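Local atomic coordinates of aspartate--tRNA(Asp/Asn) ligase (Thermus thermophilus, PDB entry 1N9W), a protein that attaches L-aspartate to both tRNA(Asp) and tRNA(Asn), first activating the amino acid with ATP and then passing it to the acceptor end of the tRNA. Residues Arg6-His11 with Val16-Phe21; Gly63-Asn68 with Gly73-Gln78. All blocks are in the same frame, centred on the assembly; numbering follows the deposited sequence.

Contact 1 (Arg6-His11 with Val16-Phe21)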
loop_
_atom_site.group_PDB
_atom_site.type_symbol
_atom_site.label_atom_id
_atom_site.label_comp_id
_atom_site.label_asym_id
_atom_site.label_seq_id
_atom_site.Cartn_x
_atom_site.Cartn_y
_atom_site.Cartn_z
ATOM N N ARG B 6 24.616 -8.525 5.700
ATOM C CA ARG B 6 24.616 -7.611 6.835
ATOM C C ARG B 6 24.781 -8.288 8.199
ATOM O O ARG B 6 25.250 -7.658 9.139
ATOM C CB ARG B 6 23.355 -6.739 6.841
ATOM C CG ARG B 6 22.042 -7.485 6.973
ATOM C CD ARG B 6 20.921 -6.514 7.301
ATOM N NE ARG B 6 19.617 -7.158 7.134
ATOM C CZ ARG B 6 18.782 -6.891 6.131
ATOM N NH1 ARG B 6 19.106 -5.979 5.213
ATOM N NH2 ARG B 6 17.644 -7.556 6.039
ATOM N N ASP B 7 24.423 -9.562 8.308
ATOM C CA ASP B 7 24.536 -10.244 9.585
ATOM C C ASP B 7 25.805 -11.079 9.721
ATOM O O ASP B 7 26.027 -11.732 10.741
ATOM C CB ASP B 7 23.303 -11.123 9.806
ATOM C CG ASP B 7 22.016 -10.347 9.692
ATOM O OD1 ASP B 7 21.904 -9.290 10.344
ATOM O OD2 ASP B 7 21.106 -10.788 8.944
ATOM N N LEU B 8 26.648 -11.061 8.697
ATOM C CA LEU B 8 27.861 -11.858 8.752
ATOM C C LEU B 8 28.763 -11.512 9.943
ATOM O O LEU B 8 29.482 -12.377 10.440
ATOM C CB LEU B 8 28.640 -11.745 7.436
ATOM C CG LEU B 8 27.951 -12.340 6.203
ATOM C CD1 LEU B 8 28.799 -12.032 4.966
ATOM C CD2 LEU B 8 27.765 -13.858 6.366
ATOM N N LYS B 9 28.728 -10.266 10.406
ATOM C CA LYS B 9 29.548 -9.876 11.554
ATOM C C LYS B 9 29.366 -10.823 12.741
ATOM O O LYS B 9 30.310 -11.102 13.477
ATOM C CB LYS B 9 29.203 -8.459 12.023
ATOM C CG LYS B 9 30.016 -7.345 11.371
ATOM C CD LYS B 9 29.713 -7.190 9.886
ATOM C CE LYS B 9 30.565 -6.083 9.275
ATOM N NZ LYS B 9 30.328 -5.922 7.811
ATOM N N ALA B 10 28.149 -11.323 12.926
ATOM C CA ALA B 10 27.884 -12.211 14.049
ATOM C C ALA B 10 28.216 -13.670 13.775
ATOM O O ALA B 10 27.835 -14.541 14.548
ATOM C CB ALA B 10 26.427 -12.083 14.473
ATOM N N HIS B 11 28.941 -13.944 12.696
ATOM C CA HIS B 11 29.265 -15.320 12.366
ATOM C C HIS B 11 30.729 -15.571 12.078
ATOM O O HIS B 11 31.080 -16.576 11.470
ATOM C CB HIS B 11 28.426 -15.760 11.165
ATOM C CG HIS B 11 26.955 -15.764 11.432
ATOM N ND1 HIS B 11 26.253 -16.915 11.716
ATOM C CD2 HIS B 11 26.060 -14.751 11.492
ATOM C CE1 HIS B 11 24.987 -16.611 11.939
ATOM N NE2 HIS B 11 24.842 -15.305 11.809
ATOM N N VAL B 16 28.952 -20.503 7.059
ATOM C CA VAL B 16 27.645 -19.948 6.726
ATOM C C VAL B 16 27.287 -20.243 5.270
ATOM O O VAL B 16 28.124 -20.709 4.482
ATOM C CB VAL B 16 27.594 -18.406 6.947
ATOM C CG1 VAL B 16 28.029 -18.064 8.361
ATOM C CG2 VAL B 16 28.458 -17.687 5.923
ATOM N N GLU B 17 26.032 -19.994 4.923
ATOM C CA GLU B 17 25.572 -20.211 3.555
ATOM C C GLU B 17 25.086 -18.877 3.014
ATOM O O GLU B 17 24.327 -18.180 3.674
ATOM C CB GLU B 17 24.433 -21.230 3.524
ATOM C CG GLU B 17 24.095 -21.686 2.117
ATOM C CD GLU B 17 23.071 -22.804 2.073
ATOM O OE1 GLU B 17 21.852 -22.497 2.117
ATOM O OE2 GLU B 17 23.491 -23.989 2.011
ATOM N N LEU B 18 25.544 -18.508 1.824
ATOM C CA LEU B 18 25.136 -17.237 1.221
ATOM C C LEU B 18 24.354 -17.507 -0.065
ATOM O O LEU B 18 24.557 -18.532 -0.720
ATOM C CB LEU B 18 26.377 -16.395 0.885
ATOM C CG LEU B 18 27.375 -16.058 2.018
ATOM C CD1 LEU B 18 28.704 -15.671 1.426
ATOM C CD2 LEU B 18 26.816 -14.943 2.882
ATOM N N LEU B 19 23.438 -16.601 -0.398
ATOM C CA LEU B 19 22.660 -16.689 -1.636
ATOM C C LEU B 19 22.728 -15.279 -2.198
ATOM O O LEU B 19 22.542 -14.311 -1.463
ATOM C CB LEU B 19 21.198 -17.075 -1.373
ATOM C CG LEU B 19 20.969 -18.473 -0.762
ATOM C CD1 LEU B 19 19.483 -18.675 -0.459
ATOM C CD2 LEU B 19 21.480 -19.538 -1.732
ATOM N N GLY B 20 23.033 -15.154 -3.487
ATOM C CA GLY B 20 23.118 -13.829 -4.088
ATOM C C GLY B 20 23.555 -13.874 -5.538
ATOM O O GLY B 20 23.410 -14.903 -6.197
ATOM N N PHE B 21 24.076 -12.760 -6.039
ATOM C CA PHE B 21 24.537 -12.678 -7.427
ATOM C C PHE B 21 25.994 -12.277 -7.500
ATOM O O PHE B 21 26.463 -11.471 -6.697
ATOM C CB PHE B 21 23.729 -11.646 -8.217
ATOM C CG PHE B 21 22.258 -11.911 -8.235
ATOM C CD1 PHE B 21 21.448 -11.494 -7.179
ATOM C CD2 PHE B 21 21.678 -12.599 -9.296
ATOM C CE1 PHE B 21 20.088 -11.750 -7.190
ATOM C CE2 PHE B 21 20.315 -12.860 -9.311
ATOM C CZ PHE B 21 19.513 -12.440 -8.259
#

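Contact 2 (Gly63-Asn68 with Gly73-Gln78)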
loop_
_atom_site.group_PDB
_atom_site.type_symbol
_atom_site.label_atom_id
_atom_site.label_comp_id
_atom_site.label_asym_id
_atom_site.label_seq_id
_atom_site.Cartn_x
_atom_site.Cartn_y
_atom_site.Cartn_z
ATOM N N GLY B 63 30.722 -21.397 3.189
ATOM C CA GLY B 63 32.087 -21.159 3.614
ATOM C C GLY B 63 32.300 -20.555 4.985
ATOM O O GLY B 63 31.346 -20.247 5.703
ATOM N N LEU B 64 33.576 -20.381 5.330
ATOM C CA LEU B 64 33.999 -19.842 6.623
ATOM C C LEU B 64 34.143 -18.321 6.652
ATOM O O LEU B 64 34.826 -17.738 5.806
ATOM C CB LEU B 64 35.344 -20.478 7.008
ATOM C CG LEU B 64 35.990 -20.060 8.328
ATOM C CD1 LEU B 64 35.221 -20.711 9.471
ATOM C CD2 LEU B 64 37.463 -20.487 8.355
ATOM N N VAL B 65 33.501 -17.687 7.629
ATOM C CA VAL B 65 33.582 -16.237 7.791
ATOM C C VAL B 65 34.908 -15.902 8.468
ATOM O O VAL B 65 35.178 -16.327 9.595
ATOM C CB VAL B 65 32.406 -15.693 8.652
ATOM C CG1 VAL B 65 32.477 -14.159 8.764
ATOM C CG2 VAL B 65 31.069 -16.112 8.021
ATOM N N VAL B 66 35.736 -15.140 7.761
ATOM C CA VAL B 66 37.048 -14.745 8.251
ATOM C C VAL B 66 37.209 -13.227 8.251
ATOM O O VAL B 66 36.790 -12.535 7.318
ATOM C CB VAL B 66 38.154 -15.387 7.387
ATOM C CG1 VAL B 66 39.526 -14.910 7.836
ATOM C CG2 VAL B 66 38.058 -16.905 7.489
ATOM N N GLU B 67 37.814 -12.726 9.320
ATOM C CA GLU B 67 38.056 -11.306 9.498
ATOM C C GLU B 67 39.024 -10.788 8.436
ATOM O O GLU B 67 39.994 -11.461 8.105
ATOM C CB GLU B 67 38.655 -11.066 10.888
ATOM C CG GLU B 67 38.453 -9.661 11.403
ATOM C CD GLU B 67 39.188 -9.399 12.720
ATOM O OE1 GLU B 67 39.365 -10.357 13.513
ATOM O OE2 GLU B 67 39.553 -8.230 12.957
ATOM N N ASN B 68 38.759 -9.600 7.908
ATOM C CA ASN B 68 39.630 -9.024 6.889
ATOM C C ASN B 68 39.237 -7.582 6.609
ATOM O O ASN B 68 38.381 -7.307 5.761
ATOM C CB ASN B 68 39.575 -9.849 5.602
ATOM C CG ASN B 68 40.573 -9.373 4.568
ATOM O OD1 ASN B 68 41.232 -8.347 4.751
ATOM N ND2 ASN B 68 40.685 -10.114 3.465
ATOM N N GLY B 73 33.197 -4.340 4.252
ATOM C CA GLY B 73 32.553 -4.778 5.470
ATOM C C GLY B 73 33.527 -5.418 6.445
ATOM O O GLY B 73 33.115 -5.978 7.460
ATOM N N GLY B 74 34.818 -5.350 6.133
ATOM C CA GLY B 74 35.840 -5.917 7.006
ATOM C C GLY B 74 35.760 -7.417 7.192
ATOM O O GLY B 74 36.414 -7.983 8.073
ATOM N N LEU B 75 34.962 -8.050 6.336
ATOM C CA LEU B 75 34.725 -9.497 6.356
ATOM C C LEU B 75 35.064 -10.196 5.053
ATOM O O LEU B 75 35.212 -9.570 4.010
ATOM C CB LEU B 75 33.249 -9.794 6.635
ATOM C CG LEU B 75 32.859 -10.091 8.065
ATOM C CD1 LEU B 75 33.959 -10.930 8.675
ATOM C CD2 LEU B 75 32.668 -8.815 8.832
ATOM N N GLU B 76 35.118 -11.517 5.124
ATOM C CA GLU B 76 35.423 -12.326 3.974
ATOM C C GLU B 76 34.883 -13.743 4.194
ATOM O O GLU B 76 34.780 -14.206 5.330
ATOM C CB GLU B 76 36.943 -12.316 3.772
ATOM C CG GLU B 76 37.561 -13.566 3.217
ATOM C CD GLU B 76 39.068 -13.385 2.950
ATOM O OE1 GLU B 76 39.444 -12.348 2.374
ATOM O OE2 GLU B 76 39.847 -14.278 3.290
ATOM N N VAL B 77 34.481 -14.414 3.120
ATOM C CA VAL B 77 34.017 -15.784 3.268
ATOM C C VAL B 77 34.914 -16.678 2.427
ATOM O O VAL B 77 34.999 -16.511 1.210
ATOM C CB VAL B 77 32.556 -15.985 2.801
ATOM C CG1 VAL B 77 32.214 -17.473 2.842
ATOM C CG2 VAL B 77 31.591 -15.216 3.688
ATOM N N GLN B 78 35.599 -17.612 3.073
ATOM C CA GLN B 78 36.459 -18.536 2.349
ATOM C C GLN B 78 35.561 -19.714 1.947
ATOM O O GLN B 78 35.159 -20.523 2.779
ATOM C CB GLN B 78 37.645 -18.950 3.249
ATOM C CG GLN B 78 38.883 -18.006 3.108
ATOM C CD GLN B 78 39.749 -17.873 4.372
ATOM O OE1 GLN B 78 40.145 -18.866 4.978
ATOM N NE2 GLN B 78 40.052 -16.634 4.760
#

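Contact 1 (Arg6-His11 with Val16-Phe21)
The imidazole of His11 meets Val16 obliquely: Val16 CG1 comes to 3.7 Å from His11 CB, at the root of the ring. In the ring plane, the edge at His11 CD2 is turned to the carbonyl oxygen of Asp7, four residues back along the loop. No hydrogen bond links 6-11 to 16-21; the contact is apolar and small, about 161 Å² counting both sides. Val16 divides its branches between two partners, CG1 going to His11 and CG2 to Leu8 CD2 at 3.9 Å. Chi1 at -54° puts CG1 anti to the carbonyl carbon, facing His11, and CG2 between N and the carbonyl carbon, facing Leu8. Strand 15-28 belongs to the OB-fold, the anticodon-binding domain of this class II synthetase, and the loop before it packs here against its first residues. Leu8 sets out across the line to the strand, yet its end closes in, and CD2 reaches Leu18 CD2 at 3.8 Å. The loop backbone is bent tightly, with His11 N donating to Leu8 O (2.8 Å) and Ala10 N to Asp7 O. Val3 touches Leu8, His11 and Val16; Leu36 of paired strand 31-38 and Val77 of 75-79, which does not pair with 15-28, also touch Leu18.

Contact 2 (Gly63-Asn68 with Gly73-Gln78)
Asn68 and Glu76, both tRNA-interaction sites, meet through a side-chain hydrogen bond across an antiparallel beta hairpin of the OB-fold. Asn68 ND2 donates to Glu76 OE1 at 2.8 Å; the acceptor lies in the amide plane but is met from above the carboxylate, the two planes standing 77° apart. Glu76 OE2 uses its anti lone pair to take Gln78 NE2 at 2.8 Å, so two amides fix the carboxylate's rotation. With an alanine in place of Glu76, Asn68 ND2 and Gln78 NE2 would probably lose these acceptors, leaving the Gln78 amide less restrained in rotation. Asn68 CG, anti to its own N (chi1 -174°), carries the amide back across the hairpin, and Asn68 OD1 accepts from Lys70 N. Gln78 NE2 rests on Val66 CG2, 3.4 Å away, on the face shared with Glu76. On the Val65 side, Leu75 sets off away from the other strand but bends back, CD1 lying 3.6 Å from Val65 CG1. Behind them the strands run antiparallel, Leu64 and Gln78 exchanging two backbone bonds. At the turn end Asn68 N reaches O of Gly74, whose positive phi favours glycine. Nearly straight at 174°, the bond from Val66 N to Glu76 O spans 2.8 Å.

From the N terminus, contact 1 comes first: its loop 6-11 folds back on the start of strand 15-28, closing a four-residue connection. The chain then passes through strands 31-38 and 41-47 before strand 58-67 opens contact 2, which closes the hairpin turn between 63-68 and 73-78. The two loops are in series; neither nests in nor crosses the other. They nevertheless meet in space, with centres about 9 Å apart, because strands 15-28 and 58-67 are neighbours in one sheet: Val16 N lies 2.8 Å from Gly63 O, a probable hydrogen bond. A second junction joins the N-terminal loop to the hairpin turn, where Lys9 NZ bonds to Gly73 O.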